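Local coordinates for protein YiiM (Escherichia coli, PDB 1O65) that is of unproven function but probably binds molybdenum and may act as an oxidoreductase on nitrogenous compounds, at residues Lys134-Phe139 against Asp143-Met148; Leu147-Gly152 against Ser230-Gly235. All coordinates share one frame; numbering follows the deposited sequence.

Contact 1 of 2, residues Lys134-Phe139 against Asp143-Met148; sequences KLNYHF and DIAQLM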
loop_
_atom_site.group_PDB
_atom_site.type_symbol
_atom_site.label_atom_id
_atom_site.label_comp_id
_atom_site.label_asym_id
_atom_site.label_seq_id
_atom_site.Cartn_x
_atom_site.Cartn_y
_atom_site.Cartn_z
ATOM N N LYS A 134 4.470 13.488 7.112
ATOM C CA LYS A 134 5.940 13.375 7.099
ATOM C C LYS A 134 6.449 13.515 5.659
ATOM O O LYS A 134 7.491 14.109 5.385
ATOM C CB LYS A 134 6.454 12.078 7.685
ATOM C CG LYS A 134 5.900 11.616 8.991
ATOM C CD LYS A 134 6.206 12.497 10.173
ATOM C CE LYS A 134 5.728 11.853 11.467
ATOM N NZ LYS A 134 6.269 10.484 11.660
ATOM N N LEU A 135 5.722 12.937 4.704
ATOM C CA LEU A 135 6.035 13.031 3.295
ATOM C C LEU A 135 6.237 14.474 2.845
ATOM O O LEU A 135 7.102 14.750 2.004
ATOM C CB LEU A 135 4.927 12.364 2.492
ATOM C CG LEU A 135 5.062 10.913 2.038
ATOM C CD1 LEU A 135 5.944 10.047 2.940
ATOM C CD2 LEU A 135 3.641 10.295 2.012
ATOM N N ASN A 136 5.436 15.424 3.317
ATOM C CA ASN A 136 5.554 16.816 2.942
ATOM C C ASN A 136 6.927 17.416 3.233
ATOM O O ASN A 136 7.314 18.343 2.521
ATOM C CB ASN A 136 4.478 17.678 3.605
ATOM C CG ASN A 136 3.085 17.280 3.159
ATOM O OD1 ASN A 136 2.912 16.802 2.039
ATOM N ND2 ASN A 136 2.114 17.459 4.032
ATOM N N TYR A 137 7.626 16.937 4.246
ATOM C CA TYR A 137 8.947 17.406 4.588
ATOM C C TYR A 137 10.036 16.553 3.940
ATOM O O TYR A 137 11.177 16.995 3.817
ATOM C CB TYR A 137 9.164 17.424 6.109
ATOM C CG TYR A 137 8.057 18.090 6.898
ATOM C CD1 TYR A 137 7.472 19.269 6.453
ATOM C CD2 TYR A 137 7.598 17.552 8.093
ATOM C CE1 TYR A 137 6.454 19.877 7.157
ATOM C CE2 TYR A 137 6.590 18.163 8.813
ATOM C CZ TYR A 137 6.017 19.318 8.335
ATOM O OH TYR A 137 5.005 19.929 9.044
ATOM N N HIS A 138 9.699 15.348 3.499
ATOM C CA HIS A 138 10.695 14.471 2.886
ATOM C C HIS A 138 10.996 14.869 1.452
ATOM O O HIS A 138 12.135 14.818 0.987
ATOM C CB HIS A 138 10.235 13.017 2.972
ATOM C CG HIS A 138 11.247 12.040 2.457
ATOM N ND1 HIS A 138 11.357 11.712 1.127
ATOM C CD2 HIS A 138 12.196 11.325 3.104
ATOM C CE1 HIS A 138 12.322 10.833 0.967
ATOM N NE2 HIS A 138 12.850 10.578 2.155
ATOM N N PHE A 139 9.973 15.282 0.719
ATOM C CA PHE A 139 10.138 15.713 -0.664
ATOM C C PHE A 139 10.259 17.229 -0.759
ATOM O O PHE A 139 10.419 17.803 -1.830
ATOM C CB PHE A 139 8.926 15.281 -1.498
ATOM C CG PHE A 139 8.822 13.792 -1.657
ATOM C CD1 PHE A 139 9.681 13.138 -2.525
ATOM C CD2 PHE A 139 7.886 13.056 -0.958
ATOM C CE1 PHE A 139 9.605 11.772 -2.684
ATOM C CE2 PHE A 139 7.792 11.690 -1.124
ATOM C CZ PHE A 139 8.653 11.047 -1.987
ATOM N N ASP A 143 2.411 20.135 0.012
ATOM C CA ASP A 143 1.156 19.414 -0.059
ATOM C C ASP A 143 1.233 18.068 -0.760
ATOM O O ASP A 143 0.209 17.633 -1.297
ATOM C CB ASP A 143 0.115 20.305 -0.775
ATOM C CG ASP A 143 0.525 20.593 -2.211
ATOM O OD1 ASP A 143 1.734 20.499 -2.506
ATOM O OD2 ASP A 143 -0.352 20.905 -3.046
ATOM N N ILE A 144 2.362 17.365 -0.724
ATOM C CA ILE A 144 2.472 16.077 -1.418
ATOM C C ILE A 144 1.523 15.061 -0.809
ATOM O O ILE A 144 0.813 14.360 -1.561
ATOM C CB ILE A 144 3.903 15.568 -1.521
ATOM C CG1 ILE A 144 4.049 14.336 -2.421
ATOM C CG2 ILE A 144 4.484 15.205 -0.151
ATOM C CD1 ILE A 144 4.010 14.595 -3.897
ATOM N N ALA A 145 1.359 15.035 0.517
ATOM C CA ALA A 145 0.415 14.063 1.101
ATOM C C ALA A 145 -1.002 14.330 0.608
ATOM O O ALA A 145 -1.739 13.396 0.231
ATOM C CB ALA A 145 0.533 13.971 2.596
ATOM N N GLN A 146 -1.412 15.591 0.527
ATOM C CA GLN A 146 -2.749 15.892 -0.011
ATOM C C GLN A 146 -2.821 15.404 -1.455
ATOM O O GLN A 146 -3.758 14.742 -1.890
ATOM C CB GLN A 146 -3.048 17.380 0.107
ATOM C CG GLN A 146 -4.439 17.786 -0.366
ATOM C CD GLN A 146 -5.509 17.392 0.639
ATOM O OE1 GLN A 146 -5.552 17.967 1.736
ATOM N NE2 GLN A 146 -6.368 16.425 0.329
ATOM N N LEU A 147 -1.837 15.718 -2.262
ATOM C CA LEU A 147 -1.748 15.307 -3.659
ATOM C C LEU A 147 -1.863 13.795 -3.777
ATOM O O LEU A 147 -2.726 13.327 -4.519
ATOM C CB LEU A 147 -0.468 15.868 -4.266
ATOM C CG LEU A 147 -0.501 17.050 -5.213
ATOM C CD1 LEU A 147 -1.726 17.954 -5.111
ATOM C CD2 LEU A 147 0.757 17.913 -4.976
ATOM N N MET A 148 -1.059 12.999 -3.062
ATOM C CA MET A 148 -1.194 11.545 -3.159
ATOM C C MET A 148 -2.626 11.093 -2.884
ATOM O O MET A 148 -3.209 10.334 -3.666
ATOM C CB MET A 148 -0.303 10.760 -2.211
ATOM C CG MET A 148 1.162 11.074 -2.208
ATOM S SD MET A 148 2.049 10.155 -0.954
ATOM C CE MET A 148 1.672 8.460 -1.398
#
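Asn136 and Ile144 bring together two consecutive short helices of the MOSC domain, 134-138 and 144-151, joined by a short loop. The segment axes come within 8.6 Å of each other and make an angle of 117° between their N-to-C directions, so the second helix segment runs steeply across the first, with a partly reversed direction.

The polar link is a side chain reaching into the start of the next helix. The amide oxygen OD1 of Asn136 accepts a hydrogen bond from the backbone N of Ala145 at 2.8 Å, almost straight at 174°, with the donor tilted slightly out of the carbonyl plane. Ile144 N lies nearly as close to OD1, but its angle is too poor for a bond. The CG2 methyl of Ile144 also comes 3.1 Å from Asn136 OD1, a close approach and not a bond. With CG beside the backbone N (chi1 -63°), the amide swings across to this first turn, where the local backbone dipoles would probably polarise it. The amide group is buried, and its ND2 end makes a weak bond to Leu233 O of the C-terminal helix.

Apolar contacts flank this bond. The CG2 branch of Ile144 lies 3.9 Å from Leu135 CB. Phe139 meets the same methyl obliquely, with CD2 4.1 Å from Ile144 CG2, while its ring also packs against Phe91 and Phe96. Trp80 of helix 75-83 touches Ile144 and Met148. One turn beyond Ile144, Met148 reaches back to Leu135; the two side chains cross at about a right angle, CD2 of Leu135 resting 3.4 Å from SD of Met148.

Contact 2 of 2, residues Leu147-Gly152 against Ser230-Gly235; sequences LMQNTG and SRRLWG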
loop_
_atom_site.group_PDB
_atom_site.type_symbol
_atom_site.label_atom_id
_atom_site.label_comp_id
_atom_site.label_asym_id
_atom_site.label_seq_id
_atom_site.Cartn_x
_atom_site.Cartn_y
_atom_site.Cartn_z
ATOM N N LEU A 147 -1.837 15.718 -2.262
ATOM C CA LEU A 147 -1.748 15.307 -3.659
ATOM C C LEU A 147 -1.863 13.795 -3.777
ATOM O O LEU A 147 -2.726 13.327 -4.519
ATOM C CB LEU A 147 -0.468 15.868 -4.266
ATOM C CG LEU A 147 -0.501 17.050 -5.213
ATOM C CD1 LEU A 147 -1.726 17.954 -5.111
ATOM C CD2 LEU A 147 0.757 17.913 -4.976
ATOM N N MET A 148 -1.059 12.999 -3.062
ATOM C CA MET A 148 -1.194 11.545 -3.159
ATOM C C MET A 148 -2.626 11.093 -2.884
ATOM O O MET A 148 -3.209 10.334 -3.666
ATOM C CB MET A 148 -0.303 10.760 -2.211
ATOM C CG MET A 148 1.162 11.074 -2.208
ATOM S SD MET A 148 2.049 10.155 -0.954
ATOM C CE MET A 148 1.672 8.460 -1.398
ATOM N N GLN A 149 -3.193 11.555 -1.764
ATOM C CA GLN A 149 -4.566 11.159 -1.422
ATOM C C GLN A 149 -5.582 11.563 -2.489
ATOM O O GLN A 149 -6.460 10.744 -2.852
ATOM C CB GLN A 149 -4.958 11.682 -0.049
ATOM C CG GLN A 149 -6.284 11.094 0.457
ATOM C CD GLN A 149 -6.707 11.825 1.720
ATOM O OE1 GLN A 149 -6.195 11.566 2.805
ATOM N NE2 GLN A 149 -7.621 12.772 1.554
ATOM N N ASN A 150 -5.479 12.768 -3.013
ATOM C CA ASN A 150 -6.386 13.240 -4.048
ATOM C C ASN A 150 -6.302 12.455 -5.356
ATOM O O ASN A 150 -7.302 12.139 -5.978
ATOM C CB ASN A 150 -6.129 14.722 -4.356
ATOM C CG ASN A 150 -6.594 15.698 -3.308
ATOM O OD1 ASN A 150 -7.230 15.356 -2.311
ATOM N ND2 ASN A 150 -6.264 16.983 -3.500
ATOM N N THR A 151 -5.110 12.047 -5.786
ATOM C CA THR A 151 -4.982 11.336 -7.063
ATOM C C THR A 151 -5.202 9.844 -6.895
ATOM O O THR A 151 -5.413 9.082 -7.827
ATOM C CB THR A 151 -3.574 11.575 -7.636
ATOM O OG1 THR A 151 -2.598 11.092 -6.673
ATOM C CG2 THR A 151 -3.384 13.050 -7.935
ATOM N N GLY A 152 -5.084 9.404 -5.633
ATOM C CA GLY A 152 -5.255 7.968 -5.353
ATOM C C GLY A 152 -3.945 7.237 -5.582
ATOM O O GLY A 152 -3.900 6.012 -5.437
ATOM N N SER A 230 -7.304 16.298 8.615
ATOM C CA SER A 230 -6.383 17.388 8.761
ATOM C C SER A 230 -5.067 17.081 9.434
ATOM O O SER A 230 -4.042 17.485 8.865
ATOM C CB SER A 230 -7.025 18.607 9.461
ATOM O OG SER A 230 -8.115 19.047 8.645
ATOM N N ARG A 231 -5.063 16.448 10.598
ATOM C CA ARG A 231 -3.787 16.184 11.253
ATOM C C ARG A 231 -2.905 15.232 10.455
ATOM O O ARG A 231 -1.704 15.462 10.344
ATOM C CB ARG A 231 -3.994 15.663 12.679
ATOM C CG ARG A 231 -4.609 16.699 13.596
ATOM C CD ARG A 231 -3.698 17.878 13.838
ATOM N NE ARG A 231 -4.105 18.699 14.962
ATOM C CZ ARG A 231 -5.298 19.236 15.183
ATOM N NH1 ARG A 231 -6.318 19.075 14.342
ATOM N NH2 ARG A 231 -5.501 19.951 16.295
ATOM N N ARG A 232 -3.497 14.149 9.955
ATOM C CA ARG A 232 -2.703 13.161 9.203
ATOM C C ARG A 232 -2.060 13.789 7.984
ATOM O O ARG A 232 -0.851 13.710 7.836
ATOM C CB ARG A 232 -3.576 11.962 8.820
ATOM C CG ARG A 232 -2.920 10.975 7.866
ATOM C CD ARG A 232 -3.827 9.733 7.724
ATOM N NE ARG A 232 -5.192 10.127 7.316
ATOM C CZ ARG A 232 -5.468 10.377 6.031
ATOM N NH1 ARG A 232 -4.515 10.267 5.113
ATOM N NH2 ARG A 232 -6.683 10.751 5.651
ATOM N N LEU A 233 -2.809 14.505 7.164
ATOM C CA LEU A 233 -2.301 15.083 5.937
ATOM C C LEU A 233 -1.391 16.286 6.121
ATOM O O LEU A 233 -0.499 16.517 5.291
ATOM C CB LEU A 233 -3.482 15.523 5.045
ATOM C CG LEU A 233 -4.310 14.374 4.447
ATOM C CD1 LEU A 233 -5.649 14.869 3.950
ATOM C CD2 LEU A 233 -3.517 13.679 3.352
ATOM N N TRP A 234 -1.668 17.116 7.127
ATOM C CA TRP A 234 -0.936 18.341 7.367
ATOM C C TRP A 234 -0.181 18.444 8.671
ATOM O O TRP A 234 0.576 19.400 8.877
ATOM C CB TRP A 234 -1.920 19.527 7.239
ATOM C CG TRP A 234 -2.536 19.592 5.873
ATOM C CD1 TRP A 234 -3.774 19.152 5.517
ATOM C CD2 TRP A 234 -1.950 20.126 4.679
ATOM N NE1 TRP A 234 -4.004 19.370 4.181
ATOM C CE2 TRP A 234 -2.888 19.959 3.640
ATOM C CE3 TRP A 234 -0.725 20.741 4.390
ATOM C CZ2 TRP A 234 -2.648 20.384 2.336
ATOM C CZ3 TRP A 234 -0.489 21.151 3.089
ATOM C CH2 TRP A 234 -1.461 20.987 2.093
ATOM N N GLY A 235 -0.267 17.462 9.551
ATOM C CA GLY A 235 0.454 17.520 10.833
ATOM C C GLY A 235 0.185 18.845 11.536
ATOM O O GLY A 235 -0.958 19.313 11.585
#
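Gln149 contributes most of the surface buried here, reaching from the last turns of helix 144-151 to Arg232 and Leu233 on the short C-terminal helix 230-234. Its CG stands opposite the backbone N (chi1 -170°) and the chain runs on extended, which carries the amide over to helix 230-234.

There OE1 is gripped by both end nitrogens of Arg232: NH2 donates to Gln149 OE1 at 3.0 Å and NH1 to the same oxygen at 3.1 Å. The oxygen sits at the guanidinium edge, near its plane, and NH1 approaches almost along the C=O axis. Amide and guanidinium planes are turned 36° apart.

Leu233 packs crosswise against the same amide, its CD1 methyl 3.7 Å from Gln149 NE2 and its CD2 methyl 3.5 Å from Gln149 OE1. Trp191 of helix 183-191 touches both Gln149 and Arg232, and NH1 of Arg232 has a second acceptor in Pro131 O.

Shortening Gln149 to an alanine here is likely to leave Arg232 NH2 without this acceptor, set the guanidinium freer to turn and open a gap beside the Leu233 methyls.

Since a neutral amide supplies the acceptor, the pairing is a charge-assisted hydrogen bond and not a salt bridge; the positive guanidinium probably polarises the buried carbonyl, drawing electron density toward OE1.

Overall arrangement
Following the chain from the N terminus, contact 1 comes first and closes a loop of just three residues between helices 134-138 and 144-151. Contact 2 starts on the second of these helices, sharing Leu147 and Met148 with contact 1, and closes a far longer loop of 77 residues. That loop carries strands 156-160, 164-167 and 172-176 and then helices 183-191, 197-204 and 211-223 before returning with helix 230-234. The two loops follow one another, neither nesting nor crossing. Their centres lie about 7 Å apart, and Gln146 OE1 with Trp234 NE1 adds a probable hydrogen bond between them. Helix 144-151 thus joins its MOSC-domain neighbour to the C-terminal end of the chain.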